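Local coordinates for protein acetolactate synthase isozyme 1 large subunit (Escherichia coli, PDB 6LPI) that forms the large subunit of an acetohydroxy-acid synthase, a thiamine diphosphate enzyme that binds magnesium ion and flavin-adenine dinucleotide, at residues 244-252 against 399-410. Residues are numbered along the deposited sequence; the frame is centred on the assembly and turned at random.
With FAD (flavin-adenine dinucleotide), chain I.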
ATOM      1  N   LEU B 244     -10.468   2.502  -3.476  1.00 46.77           N
ATOM      2  CA  LEU B 244     -10.108   3.304  -2.307  1.00 47.90           C
ATOM      3  C   LEU B 244      -8.724   3.937  -2.435  1.00 51.28           C
ATOM      4  O   LEU B 244      -8.484   5.015  -1.885  1.00 52.95           O
ATOM      5  CB  LEU B 244     -10.175   2.456  -1.039  1.00 47.75           C
ATOM      6  CG  LEU B 244      -9.863   3.215   0.254  1.00 42.26           C
ATOM      7  CD1 LEU B 244     -10.939   4.231   0.511  1.00 39.23           C
ATOM      8  CD2 LEU B 244      -9.748   2.245   1.406  1.00 37.77           C
ATOM      9  N   MET B 245      -7.799   3.273  -3.127  1.00 44.12           N
ATOM     10  CA  MET B 245      -6.427   3.742  -3.280  1.00 36.19           C
ATOM     11  C   MET B 245      -6.265   4.765  -4.383  1.00 48.44           C
ATOM     12  O   MET B 245      -5.154   5.261  -4.565  1.00 55.92           O
ATOM     13  CB  MET B 245      -5.488   2.557  -3.578  1.00 42.66           C
ATOM     14  CG  MET B 245      -5.532   1.444  -2.546  1.00 34.38           C
ATOM     15  SD  MET B 245      -5.282   2.107  -0.894  1.00 37.30           S
ATOM     16  CE  MET B 245      -3.477   2.215  -0.969  1.00 36.76           C
ATOM     17  N   ALA B 246      -7.310   5.049  -5.154  1.00 36.86           N
ATOM     18  CA  ALA B 246      -7.215   5.948  -6.300  1.00 47.33           C
ATOM     19  C   ALA B 246      -8.037   7.229  -6.151  1.00 60.36           C
ATOM     20  O   ALA B 246      -8.096   8.034  -7.097  1.00 63.30           O
ATOM     21  CB  ALA B 246      -7.627   5.205  -7.582  1.00 36.41           C
ATOM     22  N   LEU B 247      -8.683   7.434  -5.002  1.00 55.23           N
ATOM     23  CA  LEU B 247      -9.431   8.659  -4.783  1.00 51.24           C
ATOM     24  C   LEU B 247      -8.548   9.876  -5.040  1.00 52.64           C
ATOM     25  O   LEU B 247      -7.377   9.912  -4.640  1.00 50.17           O
ATOM     26  CB  LEU B 247      -9.954   8.695  -3.356  1.00 54.97           C
ATOM     27  CG  LEU B 247     -10.811   7.491  -2.945  1.00 56.65           C
ATOM     28  CD1 LEU B 247     -11.514   7.808  -1.613  1.00 64.73           C
ATOM     29  CD2 LEU B 247     -11.815   6.995  -4.050  1.00 43.80           C
ATOM     30  N   GLY B 248      -9.124  10.881  -5.707  1.00 52.54           N
ATOM     31  CA  GLY B 248      -8.384  12.052  -6.114  1.00 53.65           C
ATOM     32  C   GLY B 248      -7.779  11.986  -7.501  1.00 57.08           C
ATOM     33  O   GLY B 248      -7.411  13.039  -8.044  1.00 64.88           O
ATOM     34  N   MET B 249      -7.696  10.794  -8.109  1.00 52.94           N
ATOM     35  CA  MET B 249      -7.183  10.694  -9.472  1.00 45.06           C
ATOM     36  C   MET B 249      -8.074  11.445 -10.464  1.00 58.84           C
ATOM     37  O   MET B 249      -7.608  11.833 -11.541  1.00 58.22           O
ATOM     38  CB  MET B 249      -7.024   9.232  -9.861  1.00 45.40           C
ATOM     39  CG  MET B 249      -5.812   8.509  -9.227  1.00 54.16           C
ATOM     40  SD  MET B 249      -4.198   9.336  -9.237  1.00 64.87           S
ATOM     41  CE  MET B 249      -4.029   9.767 -10.965  1.00 66.96           C
ATOM     42  N   LEU B 250      -9.335  11.685 -10.105  1.00 62.13           N
ATOM     43  CA  LEU B 250     -10.170  12.695 -10.729  1.00 62.16           C
ATOM     44  C   LEU B 250     -10.869  13.471  -9.624  1.00 70.75           C
ATOM     45  O   LEU B 250     -11.245  12.881  -8.601  1.00 77.76           O
ATOM     46  CB  LEU B 250     -11.251  12.108 -11.650  1.00 55.90           C
ATOM     47  CG  LEU B 250     -10.970  11.624 -13.066  1.00 59.62           C
ATOM     48  CD1 LEU B 250     -12.297  11.370 -13.723  1.00 47.04           C
ATOM     49  CD2 LEU B 250     -10.207  12.658 -13.869  1.00 64.20           C
ATOM     50  N   PRO B 251     -11.043  14.783  -9.785  1.00 65.68           N
ATOM     51  CA  PRO B 251     -11.624  15.573  -8.696  1.00 63.41           C
ATOM     52  C   PRO B 251     -13.032  15.070  -8.438  1.00 63.77           C
ATOM     53  O   PRO B 251     -13.726  14.641  -9.362  1.00 53.11           O
ATOM     54  CB  PRO B 251     -11.602  17.008  -9.229  1.00 57.95           C
ATOM     55  CG  PRO B 251     -11.245  16.898 -10.679  1.00 57.89           C
ATOM     56  CD  PRO B 251     -10.468  15.643 -10.831  1.00 62.61           C
ATOM     57  N   LYS B 252     -13.444  15.117  -7.169  1.00 60.22           N
ATOM     58  CA  LYS B 252     -14.661  14.417  -6.771  1.00 55.46           C
ATOM     59  C   LYS B 252     -15.848  14.753  -7.664  1.00 59.51           C
ATOM     60  O   LYS B 252     -16.606  13.860  -8.051  1.00 67.20           O
ATOM     61  CB  LYS B 252     -15.006  14.706  -5.318  1.00 54.04           C
ATOM     62  CG  LYS B 252     -16.283  13.967  -4.975  1.00 58.24           C
ATOM     63  CD  LYS B 252     -17.004  14.459  -3.763  1.00 64.21           C
ATOM     64  CE  LYS B 252     -17.529  13.257  -3.008  1.00 53.45           C
ATOM     65  NZ  LYS B 252     -16.404  12.312  -2.728  1.00 61.82           N
ATOM     66  N   ALA B 399     -14.032   8.474   2.941  1.00 43.92           N
ATOM     67  CA  ALA B 399     -13.836   8.124   1.539  1.00 43.24           C
ATOM     68  C   ALA B 399     -15.068   8.476   0.716  1.00 50.06           C
ATOM     69  O   ALA B 399     -14.956   8.962  -0.417  1.00 53.22           O
ATOM     70  CB  ALA B 399     -13.529   6.628   1.420  1.00 40.57           C
ATOM     71  N   GLN B 400     -16.254   8.271   1.293  1.00 53.60           N
ATOM     72  CA  GLN B 400     -17.489   8.527   0.573  1.00 52.85           C
ATOM     73  C   GLN B 400     -17.725  10.019   0.355  1.00 57.24           C
ATOM     74  O   GLN B 400     -18.145  10.423  -0.730  1.00 58.27           O
ATOM     75  CB  GLN B 400     -18.671   7.922   1.325  1.00 54.11           C
ATOM     76  CG  GLN B 400     -18.733   6.420   1.369  1.00 53.77           C
ATOM     77  CD  GLN B 400     -19.947   5.924   2.139  1.00 64.70           C
ATOM     78  OE1 GLN B 400     -20.629   6.701   2.817  1.00 68.97           O
ATOM     79  NE2 GLN B 400     -20.233   4.631   2.029  1.00 64.87           N
ATOM     80  N   ALA B 401     -17.486  10.862   1.377  1.00 66.57           N
ATOM     81  CA  ALA B 401     -17.974  12.244   1.307  1.00 63.59           C
ATOM     82  C   ALA B 401     -16.897  13.304   1.134  1.00 62.04           C
ATOM     83  O   ALA B 401     -17.222  14.380   0.630  1.00 62.87           O
ATOM     84  CB  ALA B 401     -18.822  12.606   2.537  1.00 53.99           C
ATOM     85  N   TYR B 402     -15.641  13.055   1.540  1.00 53.98           N
ATOM     86  CA  TYR B 402     -14.632  14.113   1.446  1.00 55.43           C
ATOM     87  C   TYR B 402     -14.312  14.390  -0.021  1.00 64.70           C
ATOM     88  O   TYR B 402     -14.087  13.449  -0.793  1.00 70.86           O
ATOM     89  CB  TYR B 402     -13.338  13.749   2.186  1.00 51.58           C
ATOM     90  CG  TYR B 402     -12.473  14.967   2.410  1.00 54.86           C
ATOM     91  CD1 TYR B 402     -11.650  15.449   1.400  1.00 55.23           C
ATOM     92  CD2 TYR B 402     -12.490  15.648   3.624  1.00 56.46           C
ATOM     93  CE1 TYR B 402     -10.879  16.591   1.579  1.00 53.58           C
ATOM     94  CE2 TYR B 402     -11.714  16.790   3.820  1.00 57.54           C
ATOM     95  CZ  TYR B 402     -10.906  17.254   2.789  1.00 54.66           C
ATOM     96  OH  TYR B 402     -10.143  18.396   2.952  1.00 56.31           O
ATOM     97  N   PRO B 403     -14.215  15.660  -0.432  1.00 68.41           N
ATOM     98  CA  PRO B 403     -13.897  15.958  -1.845  1.00 66.56           C
ATOM     99  C   PRO B 403     -12.408  15.841  -2.137  1.00 67.56           C
ATOM    100  O   PRO B 403     -11.688  16.823  -2.323  1.00 71.59           O
ATOM    101  CB  PRO B 403     -14.376  17.401  -2.004  1.00 58.43           C
ATOM    102  CG  PRO B 403     -14.476  17.961  -0.628  1.00 56.58           C
ATOM    103  CD  PRO B 403     -14.376  16.880   0.378  1.00 58.09           C
ATOM    104  N   LEU B 404     -11.934  14.604  -2.218  1.00 57.77           N
ATOM    105  CA  LEU B 404     -10.533  14.382  -2.537  1.00 52.15           C
ATOM    106  C   LEU B 404     -10.325  14.662  -4.011  1.00 53.74           C
ATOM    107  O   LEU B 404     -10.921  13.993  -4.862  1.00 64.63           O
ATOM    108  CB  LEU B 404     -10.142  12.951  -2.182  1.00 52.46           C
ATOM    109  CG  LEU B 404     -10.414  12.601  -0.717  1.00 54.49           C
ATOM    110  CD1 LEU B 404     -10.760  11.141  -0.580  1.00 56.88           C
ATOM    111  CD2 LEU B 404      -9.164  12.961   0.108  1.00 54.05           C
ATOM    112  N   ASN B 405      -9.483  15.651  -4.320  1.00 52.80           N
ATOM    113  CA  ASN B 405      -9.322  16.105  -5.691  1.00 56.42           C
ATOM    114  C   ASN B 405      -7.896  16.146  -6.205  1.00 57.12           C
ATOM    115  O   ASN B 405      -7.689  16.602  -7.331  1.00 64.53           O
ATOM    116  CB  ASN B 405      -9.960  17.485  -5.888  1.00 65.44           C
ATOM    117  CG  ASN B 405     -11.326  17.587  -5.262  1.00 83.41           C
ATOM    118  OD1 ASN B 405     -12.167  16.702  -5.468  1.00 89.60           O
ATOM    119  ND2 ASN B 405     -11.591  18.689  -4.568  1.00 55.90           N
ATOM    120  N   ARG B 406      -6.924  15.643  -5.455  1.00 56.13           N
ATOM    121  CA  ARG B 406      -5.544  15.677  -5.887  1.00 63.32           C
ATOM    122  C   ARG B 406      -4.935  14.289  -5.746  1.00 67.65           C
ATOM    123  O   ARG B 406      -5.305  13.529  -4.840  1.00 69.81           O
ATOM    124  CB  ARG B 406      -4.692  16.665  -5.060  1.00 72.27           C
ATOM    125  CG  ARG B 406      -4.858  18.146  -5.381  1.00 78.42           C
ATOM    126  CD  ARG B 406      -3.907  19.036  -4.551  1.00 77.96           C
ATOM    127  NE  ARG B 406      -3.774  18.592  -3.162  1.00 73.71           N
ATOM    128  CZ  ARG B 406      -2.764  17.853  -2.704  1.00 69.48           C
ATOM    129  NH1 ARG B 406      -1.804  17.463  -3.531  1.00 68.40           N
ATOM    130  NH2 ARG B 406      -2.719  17.486  -1.428  1.00 66.91           N
ATOM    131  N   PRO B 407      -4.015  13.921  -6.634  1.00 64.66           N
ATOM    132  CA  PRO B 407      -3.187  12.745  -6.363  1.00 60.42           C
ATOM    133  C   PRO B 407      -2.309  12.987  -5.143  1.00 63.84           C
ATOM    134  O   PRO B 407      -1.963  14.123  -4.811  1.00 66.80           O
ATOM    135  CB  PRO B 407      -2.345  12.599  -7.636  1.00 51.27           C
ATOM    136  CG  PRO B 407      -3.134  13.312  -8.682  1.00 52.24           C
ATOM    137  CD  PRO B 407      -3.813  14.446  -7.993  1.00 58.00           C
ATOM    138  N   ARG B 408      -1.971  11.894  -4.468  1.00 64.69           N
ATOM    139  CA  ARG B 408      -1.153  11.910  -3.257  1.00 41.46           C
ATOM    140  C   ARG B 408      -1.654  12.937  -2.245  1.00 51.04           C
ATOM    141  O   ARG B 408      -0.887  13.538  -1.500  1.00 60.67           O
ATOM    142  CB  ARG B 408       0.315  12.124  -3.614  1.00 42.07           C
ATOM    143  CG  ARG B 408       0.739  11.170  -4.736  1.00 52.18           C
ATOM    144  CD  ARG B 408       2.225  11.080  -4.981  1.00 50.29           C
ATOM    145  NE  ARG B 408       2.754  10.060  -4.086  1.00 58.73           N
ATOM    146  CZ  ARG B 408       3.372   8.941  -4.469  1.00 68.35           C
ATOM    147  NH1 ARG B 408       3.567   8.673  -5.757  1.00 41.55           N
ATOM    148  NH2 ARG B 408       3.805   8.082  -3.546  1.00 65.38           N
ATOM    149  N   GLN B 409      -2.972  13.087  -2.173  1.00 54.99           N
ATOM    150  CA  GLN B 409      -3.615  13.868  -1.124  1.00 54.56           C
ATOM    151  C   GLN B 409      -4.278  12.986  -0.088  1.00 46.18           C
ATOM    152  O   GLN B 409      -4.373  13.373   1.078  1.00 42.01           O
ATOM    153  CB  GLN B 409      -4.657  14.813  -1.745  1.00 53.17           C
ATOM    154  CG  GLN B 409      -5.688  15.296  -0.770  1.00 53.35           C
ATOM    155  CD  GLN B 409      -6.557  16.384  -1.327  1.00 56.67           C
ATOM    156  OE1 GLN B 409      -6.558  17.509  -0.817  1.00 56.44           O
ATOM    157  NE2 GLN B 409      -7.319  16.059  -2.372  1.00 54.74           N
ATOM    158  N   TRP B 410      -4.652  11.786  -0.504  1.00 44.25           N
ATOM    159  CA  TRP B 410      -5.437  10.822   0.251  1.00 44.94           C
ATOM    160  C   TRP B 410      -4.515   9.692   0.698  1.00 48.81           C
ATOM    161  O   TRP B 410      -3.919   9.004  -0.139  1.00 57.47           O
ATOM    162  CB  TRP B 410      -6.567  10.312  -0.639  1.00 45.56           C
ATOM    163  CG  TRP B 410      -7.375   9.184  -0.169  1.00 43.12           C
ATOM    164  CD1 TRP B 410      -7.475   7.951  -0.749  1.00 43.18           C
ATOM    165  CD2 TRP B 410      -8.270   9.178   0.946  1.00 45.70           C
ATOM    166  NE1 TRP B 410      -8.371   7.171  -0.052  1.00 41.14           N
ATOM    167  CE2 TRP B 410      -8.865   7.898   0.998  1.00 39.97           C
ATOM    168  CE3 TRP B 410      -8.601  10.116   1.926  1.00 52.90           C
ATOM    169  CZ2 TRP B 410      -9.779   7.541   1.978  1.00 45.94           C
ATOM    170  CZ3 TRP B 410      -9.513   9.758   2.898  1.00 60.60           C
ATOM    171  CH2 TRP B 410     -10.096   8.478   2.916  1.00 55.70           C
TER
HETATM  172  PA  FAD I 601      -3.416  -1.331  -4.962  1.00 49.30           P
HETATM  173  O1A FAD I 601      -3.478   0.059  -4.462  1.00 61.06           O
HETATM  174  O2A FAD I 601      -2.671  -2.332  -4.119  1.00 42.99           O
HETATM  175  O5B FAD I 601      -2.775  -1.117  -6.391  1.00 31.13           O
HETATM  176  C5B FAD I 601      -1.489  -1.672  -6.732  1.00 26.37           C
HETATM  177  C4B FAD I 601      -1.596  -2.225  -8.127  1.00 39.26           C
HETATM  178  O4B FAD I 601      -1.130  -1.248  -9.096  1.00 39.34           O
HETATM  179  C3B FAD I 601      -0.765  -3.479  -8.377  1.00 42.90           C
HETATM  180  O3B FAD I 601      -1.495  -4.340  -9.252  1.00 35.96           O
HETATM  181  C2B FAD I 601       0.519  -2.889  -8.974  1.00 37.87           C
HETATM  182  O2B FAD I 601       1.295  -3.805  -9.731  1.00 36.12           O
HETATM  183  C1B FAD I 601      -0.097  -1.825  -9.871  1.00 39.37           C
HETATM  184  N9A FAD I 601       0.809  -0.773 -10.301  1.00 48.78           N
HETATM  185  C8A FAD I 601       1.599   0.027  -9.520  1.00 51.45           C
HETATM  186  N7A FAD I 601       2.300   0.910 -10.195  1.00 49.01           N
HETATM  187  C5A FAD I 601       1.945   0.672 -11.514  1.00 52.96           C
HETATM  188  C6A FAD I 601       2.344   1.264 -12.730  1.00 54.22           C
HETATM  189  N6A FAD I 601       3.224   2.264 -12.817  1.00 59.58           N
HETATM  190  N1A FAD I 601       1.807   0.778 -13.871  1.00 45.10           N
HETATM  191  C2A FAD I 601       0.931  -0.228 -13.793  1.00 43.71           C
HETATM  192  N3A FAD I 601       0.476  -0.858 -12.710  1.00 52.35           N
HETATM  193  C4A FAD I 601       1.028  -0.364 -11.594  1.00 55.12           C
HETATM  194  N1  FAD I 601     -11.520  -0.826  -1.854  1.00 39.84           N
HETATM  195  C2  FAD I 601     -12.437  -0.592  -2.835  1.00 36.53           C
HETATM  196  O2  FAD I 601     -12.099  -0.498  -4.008  1.00 41.56           O
HETATM  197  N3  FAD I 601     -13.774  -0.441  -2.512  1.00 35.36           N
HETATM  198  C4  FAD I 601     -14.313  -0.505  -1.245  1.00 39.11           C
HETATM  199  O4  FAD I 601     -15.520  -0.351  -1.081  1.00 40.82           O
HETATM  200  C4X FAD I 601     -13.329  -0.767  -0.205  1.00 41.19           C
HETATM  201  N5  FAD I 601     -13.744  -0.845   1.042  1.00 39.88           N
HETATM  202  C5X FAD I 601     -12.794  -1.076   2.030  1.00 41.61           C
HETATM  203  C6  FAD I 601     -13.207  -1.152   3.361  1.00 36.33           C
HETATM  204  C7  FAD I 601     -12.285  -1.369   4.385  1.00 42.11           C
HETATM  205  C7M FAD I 601     -12.762  -1.464   5.809  1.00 37.82           C
HETATM  206  C8  FAD I 601     -10.924  -1.520   4.074  1.00 43.90           C
HETATM  207  C8M FAD I 601      -9.905  -1.774   5.159  1.00 36.76           C
HETATM  208  C9  FAD I 601     -10.510  -1.445   2.746  1.00 44.62           C
HETATM  209  C9A FAD I 601     -11.431  -1.235   1.726  1.00 45.54           C
HETATM  210  N10 FAD I 601     -11.037  -1.152   0.373  1.00 50.46           N
HETATM  211  C10 FAD I 601     -11.955  -0.916  -0.614  1.00 47.09           C
HETATM  212  C1' FAD I 601      -9.633  -1.298  -0.011  1.00 40.07           C
HETATM  213  C2' FAD I 601      -9.302  -2.700  -0.500  1.00 32.26           C
HETATM  214  O2' FAD I 601      -9.036  -3.558   0.609  1.00 36.00           O
HETATM  215  C3' FAD I 601      -8.054  -2.646  -1.381  1.00 34.51           C
HETATM  216  O3' FAD I 601      -6.981  -2.058  -0.654  1.00 46.66           O
HETATM  217  C4' FAD I 601      -8.234  -1.871  -2.682  1.00 32.91           C
HETATM  218  O4' FAD I 601      -9.544  -2.115  -3.182  1.00 42.92           O
HETATM  219  C5' FAD I 601      -7.214  -2.259  -3.725  1.00 37.02           C
HETATM  220  O5' FAD I 601      -7.139  -1.221  -4.719  1.00 46.27           O
HETATM  221  P   FAD I 601      -6.116  -1.314  -5.885  1.00 90.95           P
HETATM  222  O1P FAD I 601      -6.622  -2.340  -6.900  1.00 83.80           O
HETATM  223  O2P FAD I 601      -5.836  -0.062  -6.323  1.00 44.72           O
HETATM  224  O3P FAD I 601      -4.878  -1.913  -5.163  1.00 61.25           O
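W410 and L244 meet where two domains of a thiamine-diphosphate enzyme join: the loop 244-252 follows strand 240-242 of the central domain's parallel sheet, while 399-410 runs from the end of helix 393-401 to an edge strand of the C-terminal sheet. The indole is fixed at its rim, W410 NE1 donating to L244 O at 2.8 Å. That oxygen lies 9° out of the ring plane, although the angle at the hydrogen, 137°, is well bent. One face of the same ring carries L247, whose CD1 stands 3.9 Å from the centroid of the five-membered ring of W410, a CH-pi contact. L404 CD1 covers the rim of that face and touches L247 CD1. L244, with CG set opposite its backbone N, sends CD1 to A399 CB at 3.6 Å and to W410 CZ2, while CB and CD2 pack on the flavin.

Farther along, G248 ends the central pair of a type II turn, A246 to M249, closed by the backbone bond from M249 N to A246 O. G248 CA makes a CA-H...O contact with L404 O of segment 399-410, at 3.4 Å. M249 SD rests on P407.

K252 forms the other polar anchor. Its backbone N reaches N405 OD1 in a nearly straight bond (171°), and N405 ND2 is tied in turn to D383. The lysine chain bends at chi3 and chi4 across P403 to the C-terminal end of helix 393-401, where NZ binds Y402 O and, weakly, Q400 O. Y402 O is gripped from opposite faces of its carbonyl plane, by K252 NZ at 3.2 Å and by L404 N at 2.8 Å, the latter closing the inverse gamma turn centred on P403.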